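Local coordinates for VAO-type flavoprotein oxidase VAO615 (PDB 6F72), which probably acts as a secreted oxidoreductase that binds FAD bicovalently and, once reduced, reacts rapidly with molecular oxygen, its substrate still unidentified, at residues 334-346 against 440-454. Residues are numbered along the deposited sequence; the frame is centred on the assembly and turned at random.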
loop_
_atom_site.group_PDB
_atom_site.type_symbol
_atom_site.label_atom_id
_atom_site.label_comp_id
_atom_site.label_asym_id
_atom_site.label_seq_id
_atom_site.Cartn_x
_atom_site.Cartn_y
_atom_site.Cartn_z
ATOM N N LEU A 334 -1.947 21.799 -8.331
ATOM C CA LEU A 334 -2.733 20.726 -7.722
ATOM C C LEU A 334 -4.229 21.020 -7.648
ATOM O O LEU A 334 -5.043 20.113 -7.853
ATOM C CB LEU A 334 -2.208 20.395 -6.333
ATOM C CG LEU A 334 -0.733 20.002 -6.189
ATOM C CD1 LEU A 334 -0.455 19.816 -4.718
ATOM C CD2 LEU A 334 -0.368 18.739 -6.961
ATOM N N ASP A 335 -4.582 22.281 -7.356
ATOM C CA ASP A 335 -5.981 22.742 -7.312
ATOM C C ASP A 335 -6.689 22.689 -8.668
ATOM O O ASP A 335 -7.917 22.723 -8.724
ATOM C CB ASP A 335 -6.069 24.179 -6.752
ATOM C CG ASP A 335 -5.693 24.270 -5.275
ATOM O OD1 ASP A 335 -5.791 23.253 -4.542
ATOM O OD2 ASP A 335 -5.286 25.368 -4.841
ATOM N N GLY A 336 -5.911 22.649 -9.749
ATOM C CA GLY A 336 -6.435 22.523 -11.105
ATOM C C GLY A 336 -6.693 21.082 -11.523
ATOM O O GLY A 336 -7.043 20.834 -12.674
ATOM N N GLY A 337 -6.513 20.137 -10.594
ATOM C CA GLY A 337 -6.756 18.713 -10.834
ATOM C C GLY A 337 -5.537 17.894 -11.232
ATOM O O GLY A 337 -5.676 16.738 -11.621
ATOM N N ASN A 338 -4.347 18.490 -11.111
ATOM C CA ASN A 338 -3.086 17.893 -11.570
ATOM C C ASN A 338 -2.234 17.377 -10.416
ATOM O O ASN A 338 -2.500 17.709 -9.263
ATOM C CB ASN A 338 -2.271 18.922 -12.356
ATOM C CG ASN A 338 -3.106 19.715 -13.334
ATOM O OD1 ASN A 338 -3.566 19.192 -14.338
ATOM N ND2 ASN A 338 -3.291 21.003 -13.046
ATOM N N SER A 339 -1.206 16.581 -10.732
ATOM C CA SER A 339 -0.281 16.072 -9.723
ATOM C C SER A 339 1.145 15.950 -10.231
ATOM O O SER A 339 1.375 15.785 -11.441
ATOM C CB SER A 339 -0.732 14.705 -9.221
ATOM O OG SER A 339 -0.636 13.743 -10.257
ATOM N N PHE A 340 2.093 16.024 -9.294
ATOM C CA PHE A 340 3.473 15.607 -9.536
ATOM C C PHE A 340 3.821 14.437 -8.650
ATOM O O PHE A 340 3.607 14.479 -7.433
ATOM C CB PHE A 340 4.464 16.746 -9.283
ATOM C CG PHE A 340 4.714 17.609 -10.482
ATOM C CD1 PHE A 340 5.279 17.071 -11.649
ATOM C CD2 PHE A 340 4.408 18.973 -10.448
ATOM C CE1 PHE A 340 5.516 17.879 -12.760
ATOM C CE2 PHE A 340 4.643 19.788 -11.552
ATOM C CZ PHE A 340 5.193 19.239 -12.711
ATOM N N THR A 341 4.327 13.381 -9.283
ATOM C CA THR A 341 5.023 12.315 -8.583
ATOM C C THR A 341 6.518 12.488 -8.900
ATOM O O THR A 341 6.903 12.676 -10.063
ATOM C CB THR A 341 4.412 10.919 -8.896
ATOM O OG1 THR A 341 4.951 9.941 -7.999
ATOM C CG2 THR A 341 4.642 10.456 -10.356
ATOM N N TYR A 342 7.349 12.503 -7.861
ATOM C CA TYR A 342 8.738 12.862 -8.037
ATOM C C TYR A 342 9.721 12.156 -7.101
ATOM O O TYR A 342 9.344 11.670 -6.032
ATOM C CB TYR A 342 8.934 14.382 -7.987
ATOM C CG TYR A 342 8.497 15.052 -6.718
ATOM C CD1 TYR A 342 7.160 15.377 -6.513
ATOM C CD2 TYR A 342 9.425 15.392 -5.727
ATOM C CE1 TYR A 342 6.742 15.997 -5.350
ATOM C CE2 TYR A 342 9.017 16.030 -4.559
ATOM C CZ TYR A 342 7.671 16.328 -4.385
ATOM O OH TYR A 342 7.232 16.928 -3.243
ATOM N N SER A 343 10.976 12.105 -7.544
ATOM C CA SER A 343 12.094 11.553 -6.790
ATOM C C SER A 343 12.940 12.705 -6.265
ATOM O O SER A 343 13.334 13.597 -7.025
ATOM C CB SER A 343 12.932 10.662 -7.698
ATOM O OG SER A 343 13.961 10.028 -6.966
ATOM N N VAL A 344 13.177 12.702 -4.958
ATOM C CA VAL A 344 14.010 13.723 -4.322
ATOM C C VAL A 344 15.370 13.079 -4.013
ATOM O O VAL A 344 15.470 12.242 -3.117
ATOM C CB VAL A 344 13.377 14.290 -3.020
ATOM C CG1 VAL A 344 14.247 15.391 -2.416
ATOM C CG2 VAL A 344 11.967 14.820 -3.257
ATOM N N GLY A 345 16.398 13.467 -4.761
ATOM C CA GLY A 345 17.768 13.048 -4.459
ATOM C C GLY A 345 18.599 14.163 -3.852
ATOM O O GLY A 345 18.176 15.321 -3.836
ATOM N N ASN A 346 19.794 13.803 -3.374
ATOM C CA ASN A 346 20.753 14.730 -2.752
ATOM C C ASN A 346 21.261 15.815 -3.712
ATOM O O ASN A 346 21.702 16.877 -3.268
ATOM C CB ASN A 346 21.939 13.927 -2.173
ATOM C CG ASN A 346 22.802 14.734 -1.208
ATOM O OD1 ASN A 346 22.299 15.559 -0.432
ATOM N ND2 ASN A 346 24.124 14.490 -1.246
ATOM N N SER A 440 18.454 12.919 2.582
ATOM C CA SER A 440 19.373 12.800 1.444
ATOM C C SER A 440 20.827 12.423 1.816
ATOM O O SER A 440 21.612 12.066 0.938
ATOM C CB SER A 440 19.365 14.090 0.623
ATOM O OG SER A 440 18.088 14.330 0.069
ATOM N N GLN A 441 21.173 12.494 3.103
ATOM C CA GLN A 441 22.519 12.117 3.585
ATOM C C GLN A 441 22.569 10.655 4.033
ATOM O O GLN A 441 23.657 10.117 4.318
ATOM C CB GLN A 441 23.024 13.042 4.724
ATOM C CG GLN A 441 22.964 14.546 4.472
ATOM C CD GLN A 441 23.402 14.946 3.076
ATOM O OE1 GLN A 441 24.536 14.705 2.673
ATOM N NE2 GLN A 441 22.495 15.560 2.328
ATOM N N VAL A 442 21.394 10.031 4.096
ATOM C CA VAL A 442 21.248 8.646 4.537
ATOM C C VAL A 442 21.148 7.778 3.261
ATOM O O VAL A 442 20.077 7.701 2.657
ATOM C CB VAL A 442 20.013 8.469 5.476
ATOM C CG1 VAL A 442 20.051 7.118 6.173
ATOM C CG2 VAL A 442 19.947 9.575 6.524
ATOM N N PRO A 443 22.268 7.134 2.840
ATOM C CA PRO A 443 22.337 6.515 1.490
ATOM C C PRO A 443 21.358 5.356 1.220
ATOM O O PRO A 443 20.951 5.146 0.058
ATOM C CB PRO A 443 23.802 6.054 1.386
ATOM C CG PRO A 443 24.521 6.823 2.438
ATOM C CD PRO A 443 23.539 6.953 3.561
ATOM N N ALA A 444 20.970 4.622 2.263
ATOM C CA ALA A 444 19.937 3.584 2.116
ATOM C C ALA A 444 18.494 4.130 1.905
ATOM O O ALA A 444 17.605 3.403 1.457
ATOM C CB ALA A 444 19.987 2.632 3.302
ATOM N N PHE A 445 18.282 5.409 2.213
ATOM C CA PHE A 445 16.955 6.022 2.170
ATOM C C PHE A 445 16.842 7.161 1.151
ATOM O O PHE A 445 15.797 7.837 1.074
ATOM C CB PHE A 445 16.563 6.502 3.568
ATOM C CG PHE A 445 16.310 5.387 4.553
ATOM C CD1 PHE A 445 17.370 4.746 5.205
ATOM C CD2 PHE A 445 15.012 4.995 4.852
ATOM C CE1 PHE A 445 17.130 3.723 6.120
ATOM C CE2 PHE A 445 14.765 3.982 5.778
ATOM C CZ PHE A 445 15.825 3.341 6.407
ATOM N N SER A 446 17.897 7.340 0.352
ATOM C CA SER A 446 17.976 8.386 -0.673
ATOM C C SER A 446 18.291 7.753 -2.043
ATOM O O SER A 446 19.064 6.809 -2.079
ATOM C CB SER A 446 19.040 9.413 -0.282
ATOM O OG SER A 446 19.272 10.373 -1.305
ATOM N N PRO A 447 17.679 8.197 -3.154
ATOM C CA PRO A 447 16.563 9.165 -3.176
ATOM C C PRO A 447 15.280 8.569 -2.607
ATOM O O PRO A 447 15.256 7.393 -2.223
ATOM C CB PRO A 447 16.383 9.471 -4.671
ATOM C CG PRO A 447 16.994 8.307 -5.388
ATOM C CD PRO A 447 18.106 7.814 -4.514
ATOM N N PHE A 448 14.237 9.394 -2.517
ATOM C CA PHE A 448 12.918 8.919 -2.109
ATOM C C PHE A 448 11.825 9.609 -2.905
ATOM O O PHE A 448 12.024 10.710 -3.439
ATOM C CB PHE A 448 12.699 9.082 -0.597
ATOM C CG PHE A 448 12.743 10.513 -0.119
ATOM C CD1 PHE A 448 13.958 11.102 0.263
ATOM C CD2 PHE A 448 11.578 11.271 -0.032
ATOM C CE1 PHE A 448 14.003 12.423 0.704
ATOM C CE2 PHE A 448 11.615 12.593 0.409
ATOM C CZ PHE A 448 12.835 13.169 0.780
ATOM N N TYR A 449 10.677 8.940 -2.988
ATOM C CA TYR A 449 9.563 9.432 -3.770
ATOM C C TYR A 449 8.609 10.276 -2.951
ATOM O O TYR A 449 8.372 10.011 -1.764
ATOM C CB TYR A 449 8.808 8.284 -4.425
ATOM C CG TYR A 449 9.614 7.570 -5.481
ATOM C CD1 TYR A 449 9.795 8.137 -6.760
ATOM C CD2 TYR A 449 10.192 6.313 -5.215
ATOM C CE1 TYR A 449 10.533 7.476 -7.740
ATOM C CE2 TYR A 449 10.927 5.642 -6.189
ATOM C CZ TYR A 449 11.095 6.229 -7.447
ATOM O OH TYR A 449 11.834 5.574 -8.412
ATOM N N CYS A 450 8.082 11.304 -3.609
ATOM C CA CYS A 450 6.953 12.050 -3.098
ATOM C C CYS A 450 5.834 12.087 -4.110
ATOM O O CYS A 450 6.066 12.115 -5.326
ATOM C CB CYS A 450 7.338 13.478 -2.783
ATOM S SG CYS A 450 8.538 13.648 -1.486
ATOM N N ASP A 451 4.615 12.096 -3.589
ATOM C CA ASP A 451 3.480 12.440 -4.402
ATOM C C ASP A 451 2.855 13.724 -3.898
ATOM O O ASP A 451 2.954 14.042 -2.713
ATOM C CB ASP A 451 2.459 11.326 -4.408
ATOM C CG ASP A 451 2.202 10.820 -5.795
ATOM O OD1 ASP A 451 2.972 9.914 -6.209
ATOM O OD2 ASP A 451 1.255 11.347 -6.458
ATOM N N SER A 452 2.215 14.440 -4.817
ATOM C CA SER A 452 1.543 15.694 -4.510
ATOM C C SER A 452 0.095 15.640 -4.972
ATOM O O SER A 452 -0.220 15.046 -6.015
ATOM C CB SER A 452 2.287 16.868 -5.138
ATOM O OG SER A 452 2.439 16.691 -6.532
ATOM N N PHE A 453 -0.778 16.263 -4.184
ATOM C CA PHE A 453 -2.229 16.133 -4.352
ATOM C C PHE A 453 -2.984 17.233 -3.618
ATOM O O PHE A 453 -2.499 17.765 -2.614
ATOM C CB PHE A 453 -2.708 14.765 -3.817
ATOM C CG PHE A 453 -2.388 14.541 -2.366
ATOM C CD1 PHE A 453 -3.269 14.965 -1.365
ATOM C CD2 PHE A 453 -1.195 13.940 -1.993
ATOM C CE1 PHE A 453 -2.967 14.789 -0.025
ATOM C CE2 PHE A 453 -0.888 13.752 -0.655
ATOM C CZ PHE A 453 -1.770 14.175 0.333
ATOM N N SER A 454 -4.177 17.548 -4.120
ATOM C CA SER A 454 -5.176 18.311 -3.382
ATOM C C SER A 454 -6.467 17.483 -3.364
ATOM O O SER A 454 -7.044 17.214 -4.412
ATOM C CB SER A 454 -5.393 19.682 -4.025
ATOM O OG SER A 454 -6.369 20.411 -3.312
HETATM O O HOH W 1 17.087 12.054 -1.001
HETATM O O HOH W 2 20.455 11.157 -3.499
#
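The Tyr342 ring takes Cys450 over one face, with CB of Cys450 3.3 Å from CZ of Tyr342, and the cysteine sulfur lies oblique to the same ring in a sulfur-aromatic contact. Two residues along, the Phe448 ring receives CB of Val344 over one face, set toward the rim. These four share one side of an antiparallel pair, strands 339-344 and 448-452, at the middle of the seven-stranded antiparallel sheet of this VAO-type oxidase. Both rings reach across to the partner strand because their CG atoms sit between backbone N and carbonyl carbon (chi1 59° in Tyr342). On this side lies helix 316-335, whose Trp320 packs on Val344; the disulfide from Cys450 to Cys476 ties in the next strand, 472-480.

Tyr342 and Cys450 form a hydrogen-bonded pair, as do Val344 and Phe448; N of Val344 meets O of Phe448 at 2.8 Å, almost straight at 178°. The other side carries Thr341, Ser343, Tyr449 and Asp451, the last near the bound FAD. There OG1 of Thr341 donates to OD1 of Asp451 at 2.7 Å from above the carboxylate plane, while OD2 is buried without a partner. Just past the paired residues, beyond Val344, a water donates to O of Val344 and to OG of Ser440, whose hydroxyl is also hydrogen-bonded to O of Phe436, and NE2 of Gln441 reaches OD1 of Asn346 with the two amides 65° apart. Near the other end, OG of Ser452 donates to O of Phe340 at 2.7 Å, in the carbonyl plane and on a lone pair.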